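Local coordinates for ribosome maturation protein SDO1 homolog (Methanothermobacter thermautotrophicus, PDB 2WBM) that probably takes part in ribosome maturation as a conformationally flexible, RNA-binding archaeal member of the SDO1/SBDS family, at residues E118-K123 with K161-Q166; I124-A129 with H141-I146; I128-I133 with E225-L230; A153-D158 with K172-K177. All coordinates share one frame; numbering follows the deposited sequence. Where two conformers were deposited one is given.

Contact 1 (E118-K123 with K161-Q166); sequences EDKRLK and KTVDEQ
Apolar packing joins the two segments through V163, whose CG2 reaches the aliphatic bases of two lysines one turn apart on helix 110-131. It lies 3.8 Å from K123 CB and 4.0 Å from K120 CG. With its CG1 anti to the backbone N (chi1 170°), CG2 falls beside that nitrogen and meets both lysines. The K120 chain runs on past the start of helix 163-174: its CD comes within 3.3 Å of K161 O and 3.7 Å of Q166 NE2, crossing Q166 nearly at right angles. A bend at chi4 (73°) turns NZ to P159 O.

Polar atoms find partners in their own segment or the nearby loop, not across the contact. Q166 NE2 donates to K161 O at 3.0 Å, almost in its own amide plane but 42° above the carbonyl plane, and also to D158 O. T162, the N-cap residue of helix 163-174, accepts from E165 N through OG1 at 3.2 Å. K123 NZ meets the syn lone pair of D119 OD2 at 2.7 Å.

Both lysines thus offer methylenes: the K123 ammonium pairs with D119, while that of K120, bonded to the P159 carbonyl, probably polarises its CE, also near K161 O.

Contact 2 (I124-A129 with H141-I146); sequences IINKIA and HPPKRI
I146 packs against I128 and A129 of helix 110-131, in a contact made almost wholly by aliphatic side chains. Its CG1, CG2 and CD1 face that helix, and the I128 side chain meets them at a slant, its CG2 3.8 Å from I146 CD1 and 3.9 Å from I146 CG2. A129 is the closest backbone neighbour of the incoming turn; its methyl CB sits 3.9 Å from P143 CG and 4.2 Å from I146 CG1. One turn back, I125 touches with its CG2 branch, which lies anti to the backbone N because CG1 takes the place beside it (chi1 -70°). That methyl rests 3.5 Å from P143 O and also against P143 CB.

The polar link is indirect. A water bridges the two backbones, hydrogen-bonded to A129 O at 2.7 Å and accepting from H141 N at 2.7 Å, just before P142, the N-cap residue of helix 143-152. The imidazole of H141 turns elsewhere, with NE2 donating to P179 O.

The first turn of helix 143-152 is thereby laid against the later part of helix 110-131 in the three-helix bundle of the middle domain. Helix 163-174 completes the bundle, its V170 touching I124 and I128, while I180, leading into strand 181-191, meets I146.

Contact 3 (I128-I133 with E225-L230); sequences IAREAI and EIPGGL
G229 presses its backbone against the last turn of helix 110-131, and the closest packing of the contact is there. Its CA lies 3.1 Å from A129 O in a fairly straight CA-H...O contact (152° at H), while its N donates to R130 O at 2.8 Å, a weak bond because the N-H points off the acceptor (126°). The missing side chain of G229 lets it reach both carbonyls, and that of G228 lets I133 CG2 come to 3.6 Å from G228 CA. P227 flanks the latter carbonyl, its CB 3.2 Å from R130 O, and its ring meets the carboxylate of E131, with CB 3.5 Å from OE1. A bend at chi2 (-69°) carries that carboxylate to the proline, where salt bridges to K127 and K184 hold its two oxygens.

The turn is a corner, facing helix 110-131, of the C-terminal domain, a ferredoxin-like alpha/beta fold in SBDS proteins: strand 220-227 ends at P227, a 3-10 turn follows, and helix 231-241 starts after L230. Helix 110-131 runs directly into strand 132-133, which pairs with strand 181-191, so the middle domain meets that sheet at its edge.

Toward the outside the packing is looser. R130 and L230 run alongside each other in the same direction, with R130 CG 3.9 Å from L230 CD1; both are partly exposed, and a glycerol, probably from the crystallisation liquor, lies about 4 Å from the leucine side chain.

Contact 4 (A153-D158 with K172-K177); sequences ARVHVD and KAIRTK
A153 and V155, where the chain leaves helix 143-152, rest on helix 163-174 around A173 and I174. The A153 methyl CB is directed at the backbone there, 3.6 Å from A173 O and 4.3 Å from I174 CG2. V155 meets the same turn with one branch, its CG2 lying 3.9 Å from A173 CB and 4.2 Å from I174 CG2. Behind A153 comes K177, whose aliphatic chain curls over the alanine: CG is 4.0 Å from A153 CB, and CE 3.9 Å from A153 CA. A bend at chi2 (-54°) brings CE over the A153 backbone in this way.

What sets these groups in place is mostly backbone. R154 takes a left-handed conformation (phi 56°) and closes helix 143-152 with a Schellman motif, so the chain turns away from the helix and V155 comes round beside A173. On the other segment K177 N donates to I174 O, which keeps K177 close to I174. I174 itself places CG1 on the side flanked by both backbone neighbours (chi1 68°), and thereby sends CD1 inward to the bundle while CG2 stays for the loop. Farther along, V157 packs onto helix 110-131, and D158 OD2 accepts from F160 N.

The joint is apolar and shallow, made at the surface by methyl and methylene groups. The like charges of R154 and K177, with NH1 and NZ 6.3 Å apart, would if anything oppose it slightly, so the contact probably rests on apolar packing.

In the fold
Helix 110-131 is the common support of contacts 1, 2 and 3, which follow one another along it; contact 4 instead joins the loop after helix 143-152 to the end region of helix 163-174. Contact 2 is buried and aliphatic, contacts 1 and 3 are partly buried, and contact 4 lies at the surface. Contacts 1, 2 and 4 bind the middle domain together, whereas contact 3 alone reaches the C-terminal domain and relies on close backbone packing around glycines. Lysine methylenes serve in contacts 1 and 4. Direct links join them: I124 of contact 2 packs on V157 of contact 4, and I128, shared by contacts 2 and 3, touches I174.

Contact 1 (E118-K123 with K161-Q166)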
loop_
_atom_site.group_PDB
_atom_site.type_symbol
_atom_site.label_atom_id
_atom_site.label_comp_id
_atom_site.label_asym_id
_atom_site.label_seq_id
_atom_site.Cartn_x
_atom_site.Cartn_y
_atom_site.Cartn_z
ATOM N N GLU A 118 -1.333 -2.694 13.101
ATOM C CA GLU A 118 -0.522 -1.522 13.410
ATOM C C GLU A 118 0.240 -1.053 12.167
ATOM O O GLU A 118 0.256 0.144 11.863
ATOM C CB GLU A 118 0.436 -1.805 14.571
ATOM C CG GLU A 118 1.218 -0.560 15.088
ATOM C CD GLU A 118 0.371 0.732 15.154
ATOM O OE1 GLU A 118 -0.710 0.751 15.801
ATOM O OE2 GLU A 118 0.798 1.744 14.551
ATOM N N ASP A 119 0.838 -2.010 11.451
ATOM C CA ASP A 119 1.588 -1.727 10.234
ATOM C C ASP A 119 0.691 -1.070 9.181
ATOM O O ASP A 119 1.065 -0.034 8.598
ATOM C CB ASP A 119 2.216 -3.006 9.676
ATOM C CG ASP A 119 2.996 -2.763 8.378
ATOM O OD1 ASP A 119 4.081 -2.131 8.427
ATOM O OD2 ASP A 119 2.515 -3.201 7.306
ATOM N N LYS A 120 -0.480 -1.662 8.940
ATOM C CA LYS A 120 -1.395 -1.131 7.940
ATOM C C LYS A 120 -2.005 0.198 8.358
ATOM O O LYS A 120 -2.163 1.082 7.521
ATOM C CB LYS A 120 -2.458 -2.157 7.543
ATOM C CG LYS A 120 -1.820 -3.314 6.766
ATOM C CD LYS A 120 -2.813 -4.182 6.080
ATOM C CE LYS A 120 -2.113 -5.206 5.176
ATOM N NZ LYS A 120 -1.436 -6.283 5.974
ATOM N N ARG A 121 -2.313 0.350 9.648
ATOM C CA ARG A 121 -2.851 1.609 10.179
ATOM C C ARG A 121 -1.919 2.771 9.822
ATOM O O ARG A 121 -2.351 3.797 9.288
ATOM C CB ARG A 121 -3.029 1.513 11.702
ATOM C CG ARG A 121 -3.695 2.719 12.353
ATOM C CD ARG A 121 -3.730 2.592 13.880
ATOM N NE ARG A 121 -2.430 2.885 14.476
ATOM C CZ ARG A 121 -1.999 4.106 14.778
ATOM N NH1 ARG A 121 -2.771 5.164 14.567
ATOM N NH2 ARG A 121 -0.795 4.266 15.307
ATOM N N LEU A 122 -0.630 2.602 10.112
ATOM C CA LEU A 122 0.333 3.666 9.827
ATOM C C LEU A 122 0.446 3.936 8.327
ATOM O O LEU A 122 0.491 5.093 7.908
ATOM C CB LEU A 122 1.710 3.371 10.446
ATOM C CG LEU A 122 2.792 4.444 10.187
ATOM C CD1 LEU A 122 2.439 5.818 10.797
ATOM C CD2 LEU A 122 4.182 3.988 10.644
ATOM N N LYS A 123 0.474 2.874 7.521
ATOM C CA LYS A 123 0.603 3.032 6.065
ATOM C C LYS A 123 -0.626 3.733 5.473
ATOM O O LYS A 123 -0.494 4.575 4.575
ATOM C CB LYS A 123 0.847 1.676 5.395
ATOM C CG LYS A 123 2.225 1.133 5.683
ATOM C CD LYS A 123 2.407 -0.270 5.153
ATOM C CE LYS A 123 3.860 -0.699 5.317
ATOM N NZ LYS A 123 3.992 -2.186 5.253
ATOM N N LYS A 161 -6.474 -7.079 4.483
ATOM C CA LYS A 161 -6.811 -6.341 3.264
ATOM C C LYS A 161 -5.671 -5.405 2.891
ATOM O O LYS A 161 -5.056 -4.800 3.758
ATOM C CB LYS A 161 -8.084 -5.525 3.470
ATOM C CG LYS A 161 -9.337 -6.366 3.627
ATOM C CD LYS A 161 -10.560 -5.484 3.731
ATOM C CE LYS A 161 -11.793 -6.290 4.103
ATOM N NZ LYS A 161 -12.931 -5.369 4.369
ATOM N N THR A 162 -5.383 -5.293 1.600
ATOM C CA THR A 162 -4.273 -4.436 1.164
ATOM C C THR A 162 -4.463 -2.979 1.598
ATOM O O THR A 162 -5.594 -2.484 1.728
ATOM C CB THR A 162 -4.069 -4.489 -0.343
ATOM O OG1 THR A 162 -5.230 -3.962 -0.996
ATOM C CG2 THR A 162 -3.816 -5.941 -0.815
ATOM N N VAL A 163 -3.348 -2.302 1.841
ATOM C CA VAL A 163 -3.383 -0.864 2.140
ATOM C C VAL A 163 -4.162 -0.095 1.060
ATOM O O VAL A 163 -4.997 0.746 1.390
ATOM C CB VAL A 163 -1.957 -0.293 2.330
ATOM C CG1 VAL A 163 -1.984 1.226 2.393
ATOM C CG2 VAL A 163 -1.347 -0.851 3.595
ATOM N N ASP A 164 -3.901 -0.408 -0.212
ATOM C CA ASP A 164 -4.616 0.206 -1.340
ATOM C C ASP A 164 -6.134 0.130 -1.212
ATOM O O ASP A 164 -6.819 1.150 -1.348
ATOM C CB ASP A 164 -4.174 -0.413 -2.671
ATOM C CG ASP A 164 -2.836 0.113 -3.142
ATOM O OD1 ASP A 164 -2.413 1.190 -2.669
ATOM O OD2 ASP A 164 -2.205 -0.555 -3.988
ATOM N N GLU A 165 -6.662 -1.069 -0.951
ATOM C CA GLU A 165 -8.100 -1.231 -0.774
ATOM C C GLU A 165 -8.611 -0.484 0.453
ATOM O O GLU A 165 -9.658 0.166 0.405
ATOM C CB GLU A 165 -8.501 -2.703 -0.699
ATOM C CG GLU A 165 -10.005 -2.909 -0.816
ATOM C CD GLU A 165 -10.482 -4.261 -0.313
ATOM O OE1 GLU A 165 -9.648 -5.081 0.138
ATOM O OE2 GLU A 165 -11.707 -4.497 -0.371
ATOM N N GLN A 166 -7.876 -0.557 1.555
ATOM C CA GLN A 166 -8.340 0.071 2.780
ATOM C C GLN A 166 -8.293 1.590 2.731
ATOM O O GLN A 166 -9.112 2.252 3.364
ATOM C CB GLN A 166 -7.560 -0.424 3.983
ATOM C CG GLN A 166 -7.711 -1.914 4.240
ATOM C CD GLN A 166 -7.339 -2.264 5.659
ATOM O OE1 GLN A 166 -7.982 -1.810 6.606
ATOM N NE2 GLN A 166 -6.305 -3.087 5.819
#

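Contact 2 (I124-A129 with H141-I146)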
loop_
_atom_site.group_PDB
_atom_site.type_symbol
_atom_site.label_atom_id
_atom_site.label_comp_id
_atom_site.label_asym_id
_atom_site.label_seq_id
_atom_site.Cartn_x
_atom_site.Cartn_y
_atom_site.Cartn_z
ATOM N N ILE A 124 -1.803 3.410 6.003
ATOM C CA ILE A 124 -3.053 4.050 5.566
ATOM C C ILE A 124 -3.036 5.542 5.916
ATOM O O ILE A 124 -3.372 6.386 5.074
ATOM C CB ILE A 124 -4.310 3.370 6.177
ATOM C CG1 ILE A 124 -4.550 1.987 5.554
ATOM C CG2 ILE A 124 -5.566 4.239 5.985
ATOM C CD1 ILE A 124 -5.414 1.048 6.464
ATOM N N ILE A 125 -2.651 5.868 7.153
ATOM C CA ILE A 125 -2.574 7.268 7.564
ATOM C C ILE A 125 -1.636 8.022 6.606
ATOM O O ILE A 125 -1.964 9.112 6.122
ATOM C CB ILE A 125 -2.075 7.413 9.024
ATOM C CG1 ILE A 125 -3.155 6.915 10.007
ATOM C CG2 ILE A 125 -1.635 8.869 9.333
ATOM C CD1 ILE A 125 -2.670 6.699 11.445
ATOM N N ASN A 126 -0.471 7.440 6.351
ATOM C CA ASN A 126 0.512 8.108 5.506
ATOM C C ASN A 126 0.059 8.285 4.066
ATOM O O ASN A 126 0.276 9.343 3.476
ATOM C CB ASN A 126 1.874 7.430 5.592
ATOM C CG ASN A 126 2.575 7.715 6.910
ATOM O OD1 ASN A 126 2.301 8.723 7.569
ATOM N ND2 ASN A 126 3.469 6.827 7.305
ATOM N N LYS A 127 -0.573 7.258 3.514
ATOM C CA LYS A 127 -1.025 7.300 2.127
ATOM C C LYS A 127 -2.125 8.342 1.968
ATOM O O LYS A 127 -2.117 9.115 1.010
ATOM C CB LYS A 127 -1.505 5.913 1.653
ATOM C CG LYS A 127 -2.066 5.898 0.224
ATOM C CD LYS A 127 -1.000 6.219 -0.812
ATOM C CE LYS A 127 -1.463 5.861 -2.218
ATOM N NZ LYS A 127 -0.490 6.377 -3.217
ATOM N N ILE A 128 -3.065 8.379 2.915
ATOM C CA ILE A 128 -4.092 9.425 2.898
ATOM C C ILE A 128 -3.474 10.824 3.037
ATOM O O ILE A 128 -3.823 11.728 2.271
ATOM C CB ILE A 128 -5.206 9.195 3.961
ATOM C CG1 ILE A 128 -5.953 7.889 3.654
ATOM C CG2 ILE A 128 -6.168 10.404 4.004
ATOM C CD1 ILE A 128 -7.015 7.486 4.711
ATOM N N ALA A 129 -2.541 10.990 3.977
ATOM C CA ALA A 129 -1.893 12.288 4.195
ATOM C C ALA A 129 -1.119 12.742 2.959
ATOM O O ALA A 129 -1.053 13.932 2.682
ATOM C CB ALA A 129 -0.963 12.239 5.388
ATOM N N HIS A 141 -3.416 17.823 4.683
ATOM C CA HIS A 141 -3.724 17.453 6.062
ATOM C C HIS A 141 -2.495 16.750 6.636
ATOM O O HIS A 141 -2.005 15.788 6.043
ATOM C CB HIS A 141 -4.911 16.488 6.123
ATOM C CG HIS A 141 -6.234 17.109 5.801
ATOM N ND1 HIS A 141 -6.841 18.037 6.620
ATOM C CD2 HIS A 141 -7.088 16.903 4.769
ATOM C CE1 HIS A 141 -8.002 18.390 6.096
ATOM N NE2 HIS A 141 -8.172 17.720 4.971
ATOM N N PRO A 142 -1.984 17.220 7.787
ATOM C CA PRO A 142 -0.907 16.471 8.432
ATOM C C PRO A 142 -1.379 15.056 8.814
ATOM O O PRO A 142 -2.584 14.856 9.053
ATOM C CB PRO A 142 -0.617 17.292 9.694
ATOM C CG PRO A 142 -1.162 18.643 9.412
ATOM C CD PRO A 142 -2.364 18.410 8.558
ATOM N N PRO A 143 -0.450 14.075 8.850
ATOM C CA PRO A 143 -0.774 12.719 9.325
ATOM C C PRO A 143 -1.577 12.692 10.636
ATOM O O PRO A 143 -2.551 11.945 10.735
ATOM C CB PRO A 143 0.605 12.085 9.516
ATOM C CG PRO A 143 1.429 12.723 8.439
ATOM C CD PRO A 143 0.938 14.156 8.350
ATOM N N LYS A 144 -1.189 13.511 11.613
ATOM C CA LYS A 144 -1.898 13.579 12.900
ATOM C C LYS A 144 -3.390 13.909 12.752
ATOM O O LYS A 144 -4.211 13.424 13.526
ATOM C CB LYS A 144 -1.239 14.596 13.837
ATOM C CG LYS A 144 0.102 14.151 14.395
ATOM C CD LYS A 144 0.805 15.304 15.109
ATOM C CE LYS A 144 2.273 14.992 15.374
ATOM N NZ LYS A 144 2.457 13.814 16.272
ATOM N N ARG A 145 -3.734 14.731 11.760
ATOM C CA ARG A 145 -5.124 15.132 11.540
ATOM C C ARG A 145 -5.947 13.983 10.966
ATOM O O ARG A 145 -7.109 13.779 11.364
ATOM C CB ARG A 145 -5.212 16.353 10.617
ATOM C CG ARG A 145 -6.592 17.000 10.562
ATOM C CD ARG A 145 -6.912 17.656 11.896
ATOM N NE ARG A 145 -8.336 17.912 12.111
ATOM C CZ ARG A 145 -9.229 16.995 12.485
ATOM N NH1 ARG A 145 -8.873 15.725 12.649
ATOM N NH2 ARG A 145 -10.496 17.349 12.673
ATOM N N ILE A 146 -5.336 13.243 10.041
ATOM C CA ILE A 146 -5.944 12.057 9.452
ATOM C C ILE A 146 -6.188 11.021 10.548
ATOM O O ILE A 146 -7.258 10.421 10.618
ATOM C CB ILE A 146 -5.048 11.443 8.339
ATOM C CG1 ILE A 146 -4.811 12.435 7.181
ATOM C CG2 ILE A 146 -5.630 10.126 7.825
ATOM C CD1 ILE A 146 -6.056 13.093 6.635
HETATM O O HOH W 1 -3.093 15.685 3.114
#

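Contact 3 (I128-I133 with E225-L230)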
loop_
_atom_site.group_PDB
_atom_site.type_symbol
_atom_site.label_atom_id
_atom_site.label_comp_id
_atom_site.label_asym_id
_atom_site.label_seq_id
_atom_site.Cartn_x
_atom_site.Cartn_y
_atom_site.Cartn_z
ATOM N N ILE A 128 -3.065 8.379 2.915
ATOM C CA ILE A 128 -4.092 9.425 2.898
ATOM C C ILE A 128 -3.474 10.824 3.037
ATOM O O ILE A 128 -3.823 11.728 2.271
ATOM C CB ILE A 128 -5.206 9.195 3.961
ATOM C CG1 ILE A 128 -5.953 7.889 3.654
ATOM C CG2 ILE A 128 -6.168 10.404 4.004
ATOM C CD1 ILE A 128 -7.015 7.486 4.711
ATOM N N ALA A 129 -2.541 10.990 3.977
ATOM C CA ALA A 129 -1.893 12.288 4.195
ATOM C C ALA A 129 -1.119 12.742 2.959
ATOM O O ALA A 129 -1.053 13.932 2.682
ATOM C CB ALA A 129 -0.963 12.239 5.388
ATOM N N ARG A 130 -0.534 11.782 2.244
ATOM C CA ARG A 130 0.228 12.048 1.022
ATOM C C ARG A 130 -0.679 12.505 -0.130
ATOM O O ARG A 130 -0.344 13.449 -0.861
ATOM C CB ARG A 130 0.992 10.773 0.658
ATOM C CG ARG A 130 1.674 10.702 -0.686
ATOM C CD ARG A 130 2.236 9.270 -0.820
ATOM N NE ARG A 130 3.018 8.885 0.365
ATOM C CZ ARG A 130 2.937 7.712 1.004
ATOM N NH1 ARG A 130 2.100 6.763 0.601
ATOM N NH2 ARG A 130 3.697 7.487 2.070
ATOM N N GLU A 131 -1.828 11.847 -0.293
ATOM C CA GLU A 131 -2.649 12.081 -1.486
ATOM C C GLU A 131 -3.702 13.162 -1.306
ATOM O O GLU A 131 -4.188 13.721 -2.287
ATOM C CB GLU A 131 -3.317 10.783 -1.958
ATOM C CG GLU A 131 -2.358 9.621 -2.254
ATOM C CD GLU A 131 -1.483 9.830 -3.492
ATOM O OE1 GLU A 131 -1.804 10.672 -4.368
ATOM O OE2 GLU A 131 -0.459 9.132 -3.593
ATOM N N ALA A 132 -4.058 13.449 -0.060
ATOM C CA ALA A 132 -5.236 14.270 0.222
ATOM C C ALA A 132 -4.951 15.764 0.330
ATOM O O ALA A 132 -3.838 16.185 0.658
ATOM C CB ALA A 132 -5.928 13.797 1.480
ATOM N N ILE A 133 -5.974 16.555 0.031
ATOM C CA ILE A 133 -5.999 17.965 0.404
ATOM C C ILE A 133 -7.309 18.269 1.109
ATOM O O ILE A 133 -8.249 17.478 1.061
ATOM C CB ILE A 133 -5.863 18.906 -0.812
ATOM C CG1 ILE A 133 -7.044 18.720 -1.781
ATOM C CG2 ILE A 133 -4.500 18.709 -1.488
ATOM C CD1 ILE A 133 -7.252 19.891 -2.750
ATOM N N GLU A 225 3.851 17.841 -11.083
ATOM C CA GLU A 225 2.583 17.353 -10.559
ATOM C C GLU A 225 2.901 16.441 -9.379
ATOM O O GLU A 225 3.643 15.458 -9.522
ATOM C CB GLU A 225 1.798 16.605 -11.635
ATOM C CG GLU A 225 0.481 16.032 -11.168
ATOM C CD GLU A 225 -0.394 15.606 -12.335
ATOM O OE1 GLU A 225 -1.027 16.481 -12.967
ATOM O OE2 GLU A 225 -0.444 14.392 -12.613
ATOM N N ILE A 226 2.367 16.787 -8.212
ATOM C CA ILE A 226 2.598 16.008 -6.996
ATOM C C ILE A 226 1.276 15.611 -6.337
ATOM O O ILE A 226 0.252 16.276 -6.549
ATOM C CB ILE A 226 3.483 16.766 -5.973
ATOM C CG1 ILE A 226 2.817 18.076 -5.512
ATOM C CG2 ILE A 226 4.869 17.067 -6.583
ATOM C CD1 ILE A 226 3.457 18.689 -4.267
ATOM N N PRO A 227 1.288 14.517 -5.540
ATOM C CA PRO A 227 0.161 14.234 -4.657
ATOM C C PRO A 227 -0.067 15.460 -3.790
ATOM O O PRO A 227 0.891 16.039 -3.285
ATOM C CB PRO A 227 0.672 13.055 -3.818
ATOM C CG PRO A 227 1.580 12.340 -4.761
ATOM C CD PRO A 227 2.317 13.460 -5.447
ATOM N N GLY A 228 -1.316 15.882 -3.652
ATOM C CA GLY A 228 -1.596 17.166 -3.008
ATOM C C GLY A 228 -1.147 17.299 -1.564
ATOM O O GLY A 228 -0.896 18.411 -1.090
ATOM N N GLY A 229 -1.056 16.178 -0.852
ATOM C CA GLY A 229 -0.670 16.193 0.559
ATOM C C GLY A 229 0.815 16.418 0.787
ATOM O O GLY A 229 1.239 16.563 1.938
ATOM N N LEU A 230 1.594 16.435 -0.297
ATOM C CA LEU A 230 3.055 16.596 -0.217
ATOM C C LEU A 230 3.560 18.021 -0.461
ATOM O O LEU A 230 4.773 18.239 -0.554
ATOM C CB LEU A 230 3.762 15.638 -1.187
ATOM C CG LEU A 230 3.641 14.155 -0.819
ATOM C CD1 LEU A 230 4.289 13.296 -1.880
ATOM C CD2 LEU A 230 4.230 13.869 0.547
#

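Contact 4 (A153-D158 with K172-K177)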
loop_
_atom_site.group_PDB
_atom_site.type_symbol
_atom_site.label_atom_id
_atom_site.label_comp_id
_atom_site.label_asym_id
_atom_site.label_seq_id
_atom_site.Cartn_x
_atom_site.Cartn_y
_atom_site.Cartn_z
ATOM N N ALA A 153 -14.204 8.718 13.537
ATOM C CA ALA A 153 -15.080 7.895 12.711
ATOM C C ALA A 153 -15.106 6.436 13.179
ATOM O O ALA A 153 -15.838 5.616 12.615
ATOM C CB ALA A 153 -14.656 7.987 11.239
ATOM N N ARG A 154 -14.311 6.128 14.208
ATOM C CA ARG A 154 -14.197 4.770 14.776
ATOM C C ARG A 154 -13.813 3.742 13.717
ATOM O O ARG A 154 -14.391 2.655 13.628
ATOM C CB ARG A 154 -15.475 4.363 15.522
ATOM C CG ARG A 154 -15.858 5.341 16.617
ATOM C CD ARG A 154 -16.993 4.812 17.469
ATOM N NE ARG A 154 -18.303 4.911 16.811
ATOM C CZ ARG A 154 -19.116 5.963 16.881
ATOM N NH1 ARG A 154 -18.770 7.043 17.570
ATOM N NH2 ARG A 154 -20.287 5.941 16.256
ATOM N N VAL A 155 -12.823 4.106 12.913
ATOM C CA VAL A 155 -12.302 3.235 11.875
ATOM C C VAL A 155 -11.582 2.034 12.489
ATOM O O VAL A 155 -10.720 2.197 13.356
ATOM C CB VAL A 155 -11.332 4.016 10.928
ATOM C CG1 VAL A 155 -10.611 3.064 9.999
ATOM C CG2 VAL A 155 -12.097 5.090 10.144
ATOM N N HIS A 156 -11.951 0.833 12.041
ATOM C CA HIS A 156 -11.224 -0.382 12.382
ATOM C C HIS A 156 -10.401 -0.799 11.173
ATOM O O HIS A 156 -10.960 -1.106 10.125
ATOM C CB HIS A 156 -12.197 -1.505 12.771
ATOM C CG HIS A 156 -13.046 -1.183 13.965
ATOM N ND1 HIS A 156 -14.256 -0.529 13.864
ATOM C CD2 HIS A 156 -12.861 -1.428 15.284
ATOM C CE1 HIS A 156 -14.781 -0.383 15.069
ATOM N NE2 HIS A 156 -13.956 -0.922 15.948
ATOM N N VAL A 157 -9.079 -0.791 11.315
ATOM C CA VAL A 157 -8.185 -1.208 10.247
ATOM C C VAL A 157 -8.134 -2.751 10.207
ATOM O O VAL A 157 -8.032 -3.401 11.249
ATOM C CB VAL A 157 -6.777 -0.578 10.425
ATOM C CG1 VAL A 157 -5.733 -1.225 9.512
ATOM C CG2 VAL A 157 -6.832 0.942 10.185
ATOM N N ASP A 158 -8.251 -3.318 9.010
ATOM C CA ASP A 158 -8.156 -4.772 8.830
ATOM C C ASP A 158 -6.695 -5.194 8.808
ATOM O O ASP A 158 -5.865 -4.518 8.199
ATOM C CB ASP A 158 -8.812 -5.181 7.516
ATOM C CG ASP A 158 -9.023 -6.673 7.422
ATOM O OD1 ASP A 158 -9.999 -7.146 8.033
ATOM O OD2 ASP A 158 -8.209 -7.370 6.770
ATOM N N LYS A 172 -13.508 7.188 2.740
ATOM C CA LYS A 172 -14.957 7.323 2.747
ATOM C C LYS A 172 -15.502 7.506 4.168
ATOM O O LYS A 172 -16.399 8.330 4.393
ATOM C CB LYS A 172 -15.610 6.116 2.073
ATOM C CG LYS A 172 -16.929 6.439 1.428
ATOM C CD LYS A 172 -17.783 5.207 1.211
ATOM C CE LYS A 172 -19.160 5.605 0.686
ATOM N NZ LYS A 172 -20.095 4.456 0.684
ATOM N N ALA A 173 -14.943 6.755 5.117
ATOM C CA ALA A 173 -15.345 6.841 6.525
ATOM C C ALA A 173 -15.016 8.196 7.168
ATOM O O ALA A 173 -15.811 8.724 7.947
ATOM C CB ALA A 173 -14.727 5.690 7.332
ATOM N N ILE A 174 -13.862 8.768 6.838
ATOM C CA ILE A 174 -13.439 10.014 7.488
ATOM C C ILE A 174 -13.920 11.308 6.814
ATOM O O ILE A 174 -13.845 12.388 7.414
ATOM C CB ILE A 174 -11.912 10.075 7.705
ATOM C CG1 ILE A 174 -11.175 10.182 6.359
ATOM C CG2 ILE A 174 -11.442 8.885 8.562
ATOM C CD1 ILE A 174 -9.675 10.402 6.479
ATOM N N ARG A 175 -14.408 11.207 5.578
ATOM C CA ARG A 175 -14.819 12.401 4.827
ATOM C C ARG A 175 -16.033 13.121 5.436
ATOM O O ARG A 175 -16.314 14.264 5.077
ATOM C CB ARG A 175 -15.045 12.080 3.342
ATOM C CG ARG A 175 -16.353 11.370 3.046
ATOM C CD ARG A 175 -16.490 10.983 1.576
ATOM N NE ARG A 175 -17.813 10.408 1.315
ATOM C CZ ARG A 175 -18.134 9.674 0.252
ATOM N NH1 ARG A 175 -17.227 9.401 -0.679
ATOM N NH2 ARG A 175 -19.369 9.202 0.125
ATOM N N THR A 176 -16.740 12.457 6.350
ATOM C CA THR A 176 -17.803 13.117 7.115
ATOM C C THR A 176 -17.254 13.822 8.357
ATOM O O THR A 176 -17.939 14.643 8.963
ATOM C CB THR A 176 -18.942 12.149 7.522
ATOM O OG1 THR A 176 -18.389 10.946 8.067
ATOM C CG2 THR A 176 -19.816 11.810 6.318
ATOM N N LYS A 177 -16.017 13.507 8.725
ATOM C CA LYS A 177 -15.386 14.129 9.885
ATOM C C LYS A 177 -14.542 15.346 9.511
ATOM O O LYS A 177 -14.549 16.348 10.226
ATOM C CB LYS A 177 -14.566 13.110 10.681
ATOM C CG LYS A 177 -15.364 11.910 11.180
ATOM C CD LYS A 177 -16.593 12.325 11.998
ATOM C CE LYS A 177 -17.312 11.103 12.562
ATOM N NZ LYS A 177 -18.640 11.455 13.136
#